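Local coordinates for protein (congerin I) (Conger myriaster, PDB 1C1L) that binds beta-galactosides such as lactose as a homodimeric galectin, although its physiological role is not yet known, at residues T58-S63 against E74-N79. Residues are numbered along the deposited sequence; the frame is centred on the assembly and turned at random.
Sequences TIVMNS and EQRSTN. With GAL (beta-D-galactopyranose), chain B; BGC (beta-D-glucopyranose), chain C.
V60 and R76 form a non-hydrogen-bonded pair in the antiparallel hairpin of strands 55-64 and 75-77, at the edge of one sheet of the galectin beta-sandwich, and their side chains lie alongside one another on the sugar-binding face. CG2 of V60 sits over the centre of the R76 guanidinium, 3.8 Å above its plane, so one face of the cation rests on a methyl group. In the plane of that group, R76 grips E74 side-on: NE and NH2 both converge on the single oxygen OE1 from the same face of the carboxylate, on its anti and syn sides, in a salt bridge. NH1 forms a salt bridge with D55, and the two acids together probably restrain the rotation of the guanidinium.

With OE1 so engaged, OE2 of E74 is turned to the lactose. It accepts hydrogen bonds from O3 of the glucose (BGC O3 to E74 OE2, 2.6 Å) and O6 of the galactose (GAL O6 to E74 OE2, 2.8 Å). With CG1 anti to the backbone N (chi1 176°), V60 splits its two methyls between neighbours: CG2 to R76, and CG1 to the carboxylate, 3.6 Å from E74 CD. N62 crosses E74 with its amide nearly perpendicular to the carboxylate, 85° between planes, and its ND2 comes 3.6 Å from E74 CG. R114 and the backbone carbonyl of E72 also hold this amide.

I59-S77 and M61-Q75 are the hydrogen-bonded pairs, each closed by two backbone N-H...O bonds between the strands; their side chains lie on the face away from V60 and R76, where I59 and M61 pack against L46 and L109. The amide of N62 finally reaches the sugar through a nearly straight bond, ND2 to GAL O6, 2.9 Å with 171° at the hydrogen.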
ATOM      1  N   THR A  58      13.408  13.524  19.310  1.00  8.24           N
ATOM      2  CA  THR A  58      12.270  14.425  19.331  1.00  9.15           C
ATOM      3  C   THR A  58      11.341  14.095  18.164  1.00  8.04           C
ATOM      4  O   THR A  58      11.806  13.765  17.070  1.00  8.92           O
ATOM      5  CB  THR A  58      12.737  15.902  19.203  1.00  9.77           C
ATOM      6  OG1 THR A  58      13.730  16.126  20.197  1.00 12.51           O
ATOM      7  CG2 THR A  58      11.590  16.897  19.363  1.00 11.90           C
ATOM      8  N   ILE A  59      10.041  14.110  18.413  1.00  7.14           N
ATOM      9  CA  ILE A  59       9.017  13.952  17.386  1.00  8.60           C
ATOM     10  C   ILE A  59       8.567  15.373  17.096  1.00  8.54           C
ATOM     11  O   ILE A  59       8.249  16.143  18.016  1.00  9.30           O
ATOM     12  CB  ILE A  59       7.787  13.151  17.890  1.00  9.88           C
ATOM     13  CG1 ILE A  59       8.159  11.716  18.228  1.00 11.05           C
ATOM     14  CG2 ILE A  59       6.709  13.156  16.792  1.00 11.14           C
ATOM     15  CD1 ILE A  59       7.062  11.020  19.059  1.00 11.31           C
ATOM     16  N   VAL A  60       8.538  15.725  15.820  1.00  7.34           N
ATOM     17  CA  VAL A  60       8.079  17.013  15.356  1.00  7.81           C
ATOM     18  C   VAL A  60       6.924  16.738  14.401  1.00  8.52           C
ATOM     19  O   VAL A  60       7.066  15.956  13.454  1.00  9.74           O
ATOM     20  CB  VAL A  60       9.196  17.765  14.606  1.00  8.12           C
ATOM     21  CG1 VAL A  60       8.662  19.071  14.035  1.00 10.25           C
ATOM     22  CG2 VAL A  60      10.348  18.065  15.561  1.00  8.89           C
ATOM     23  N   MET A  61       5.806  17.394  14.617  1.00  7.28           N
ATOM     24  CA  MET A  61       4.631  17.295  13.770  1.00  8.25           C
ATOM     25  C   MET A  61       4.331  18.667  13.196  1.00  7.69           C
ATOM     26  O   MET A  61       4.420  19.693  13.891  1.00  6.85           O
ATOM     27  CB  MET A  61       3.439  16.825  14.573  1.00  9.34           C
ATOM     28  CG  MET A  61       3.621  15.404  15.065  1.00 11.18           C
ATOM     29  SD  MET A  61       2.242  14.900  16.111  1.00 17.47           S
ATOM     30  CE  MET A  61       2.846  15.526  17.651  1.00 16.78           C
ATOM     31  N   ASN A  62       3.985  18.695  11.916  1.00  5.99           N
ATOM     32  CA  ASN A  62       3.663  19.940  11.264  1.00  5.88           C
ATOM     33  C   ASN A  62       2.868  19.634  10.000  1.00  7.41           C
ATOM     34  O   ASN A  62       2.596  18.457   9.711  1.00  6.63           O
ATOM     35  CB  ASN A  62       4.956  20.663  10.924  1.00  5.38           C
ATOM     36  CG  ASN A  62       4.785  22.174  10.870  1.00  6.89           C
ATOM     37  OD1 ASN A  62       3.679  22.718  10.832  1.00  6.45           O
ATOM     38  ND2 ASN A  62       5.880  22.917  10.829  1.00  6.70           N
ATOM     39  N   SER A  63       2.517  20.670   9.257  1.00  6.98           N
ATOM     40  CA  SER A  63       1.845  20.603   7.976  1.00  6.34           C
ATOM     41  C   SER A  63       2.429  21.710   7.100  1.00  7.49           C
ATOM     42  O   SER A  63       3.191  22.580   7.565  1.00  7.23           O
ATOM     43  CB  SER A  63       0.353  20.810   8.205  1.00  6.44           C
ATOM     44  OG  SER A  63       0.064  22.105   8.710  1.00  6.95           O
ATOM     45  N   GLU A  74       5.053  23.991  14.589  1.00  7.63           N
ATOM     46  CA  GLU A  74       5.432  22.671  15.043  1.00  7.69           C
ATOM     47  C   GLU A  74       4.802  22.327  16.375  1.00  9.11           C
ATOM     48  O   GLU A  74       4.576  23.189  17.238  1.00  9.89           O
ATOM     49  CB  GLU A  74       6.930  22.569  15.232  1.00  7.26           C
ATOM     50  CG  GLU A  74       7.672  22.814  13.942  1.00  8.30           C
ATOM     51  CD  GLU A  74       9.179  22.639  14.046  1.00 10.37           C
ATOM     52  OE1 GLU A  74       9.733  22.707  15.137  1.00 12.41           O
ATOM     53  OE2 GLU A  74       9.806  22.434  13.020  1.00  9.64           O
ATOM     54  N   GLN A  75       4.411  21.064  16.497  1.00  8.99           N
ATOM     55  CA  GLN A  75       4.046  20.480  17.765  1.00 10.00           C
ATOM     56  C   GLN A  75       5.097  19.390  17.948  1.00 10.38           C
ATOM     57  O   GLN A  75       5.444  18.633  17.039  1.00 10.64           O
ATOM     58  CB  GLN A  75       2.638  19.899  17.729  1.00  9.52           C
ATOM     59  CG  GLN A  75       1.638  21.056  17.623  1.00 12.49           C
ATOM     60  CD  GLN A  75       0.229  20.672  18.040  1.00 14.29           C
ATOM     61  OE1 GLN A  75       0.042  19.660  18.710  1.00 15.79           O
ATOM     62  NE2 GLN A  75      -0.789  21.459  17.739  1.00 10.94           N
ATOM     63  N   ARG A  76       5.725  19.388  19.111  1.00  9.85           N
ATOM     64  CA  ARG A  76       6.828  18.500  19.446  1.00  9.46           C
ATOM     65  C   ARG A  76       6.490  17.601  20.605  1.00  9.79           C
ATOM     66  O   ARG A  76       5.665  17.956  21.458  1.00 10.80           O
ATOM     67  CB  ARG A  76       8.063  19.293  19.823  1.00 10.14           C
ATOM     68  CG  ARG A  76       8.606  20.024  18.615  1.00 10.64           C
ATOM     69  CD  ARG A  76       9.640  21.051  18.997  1.00 13.38           C
ATOM     70  NE  ARG A  76      10.280  21.519  17.781  1.00 13.51           N
ATOM     71  CZ  ARG A  76      11.529  21.165  17.504  1.00 10.96           C
ATOM     72  NH1 ARG A  76      12.200  20.392  18.347  1.00 14.80           N
ATOM     73  NH2 ARG A  76      12.106  21.536  16.363  1.00 12.09           N
ATOM     74  N   SER A  77       7.149  16.458  20.640  1.00  8.77           N
ATOM     75  CA  SER A  77       7.018  15.546  21.752  1.00  8.89           C
ATOM     76  C   SER A  77       8.385  14.937  21.967  1.00  9.03           C
ATOM     77  O   SER A  77       9.108  14.691  20.998  1.00 10.05           O
ATOM     78  CB  SER A  77       6.023  14.425  21.436  1.00 11.48           C
ATOM     79  OG  SER A  77       5.935  13.492  22.516  1.00 11.74           O
ATOM     80  N   THR A  78       8.782  14.667  23.213  1.00  8.60           N
ATOM     81  CA  THR A  78       9.989  13.892  23.429  1.00  9.80           C
ATOM     82  C   THR A  78       9.622  12.538  24.018  1.00 10.07           C
ATOM     83  O   THR A  78      10.418  11.872  24.685  1.00 11.85           O
ATOM     84  CB  THR A  78      10.960  14.616  24.366  1.00  9.96           C
ATOM     85  OG1 THR A  78      10.239  14.954  25.556  1.00 11.04           O
ATOM     86  CG2 THR A  78      11.631  15.753  23.624  1.00 11.98           C
ATOM     87  N   ASN A  79       8.380  12.081  23.848  1.00 10.17           N
ATOM     88  CA  ASN A  79       7.987  10.761  24.319  1.00 10.75           C
ATOM     89  C   ASN A  79       8.340   9.863  23.127  1.00 10.46           C
ATOM     90  O   ASN A  79       7.500   9.485  22.309  1.00 12.12           O
ATOM     91  CB  ASN A  79       6.491  10.763  24.626  1.00 12.86           C
ATOM     92  CG  ASN A  79       6.120   9.517  25.418  1.00 13.52           C
ATOM     93  OD1 ASN A  79       6.973   8.676  25.688  1.00 16.13           O
ATOM     94  ND2 ASN A  79       4.881   9.356  25.848  1.00 17.35           N
TER
HETATM   95  C1  GAL B   2      12.113  21.793   9.367  1.00  9.28           C
HETATM   96  C2  GAL B   2      12.757  20.707   8.506  1.00  8.00           C
HETATM   97  C3  GAL B   2      11.719  20.065   7.583  1.00  7.43           C
HETATM   98  C4  GAL B   2      10.488  19.604   8.385  1.00  6.15           C
HETATM   99  C5  GAL B   2       9.977  20.742   9.258  1.00  7.37           C
HETATM  100  C6  GAL B   2       8.827  20.313  10.144  1.00  5.80           C
HETATM  101  O2  GAL B   2      13.793  21.291   7.725  1.00  8.83           O
HETATM  102  O3  GAL B   2      12.315  18.962   6.921  1.00  7.71           O
HETATM  103  O4  GAL B   2      10.859  18.494   9.187  1.00  4.59           O
HETATM  104  O5  GAL B   2      11.031  21.249  10.112  1.00  7.19           O
HETATM  105  O6  GAL B   2       8.345  21.401  10.893  1.00  8.41           O
HETATM  106  C2  BGC C   1      12.705  24.415  13.381  1.00 10.84           C
HETATM  107  C3  BGC C   1      13.046  23.176  12.535  1.00  9.58           C
HETATM  108  C4  BGC C   1      12.598  23.399  11.102  1.00 10.23           C
HETATM  109  C5  BGC C   1      13.232  24.690  10.561  1.00 10.60           C
HETATM  110  C6  BGC C   1      12.818  24.991   9.136  1.00 10.29           C
HETATM  111  C1  BGC C   1      13.279  25.677  12.739  1.00 10.26           C
HETATM  112  O1  BGC C   1      12.845  26.784  13.427  1.00 13.02           O
HETATM  113  O2  BGC C   1      13.249  24.256  14.684  1.00 11.39           O
HETATM  114  O3  BGC C   1      12.393  22.045  13.078  1.00  8.39           O
HETATM  115  O4  BGC C   1      13.023  22.274  10.284  1.00  8.81           O
HETATM  116  O5  BGC C   1      12.805  25.786  11.385  1.00 11.41           O
HETATM  117  O6  BGC C   1      11.411  25.137   9.018  1.00 13.54           O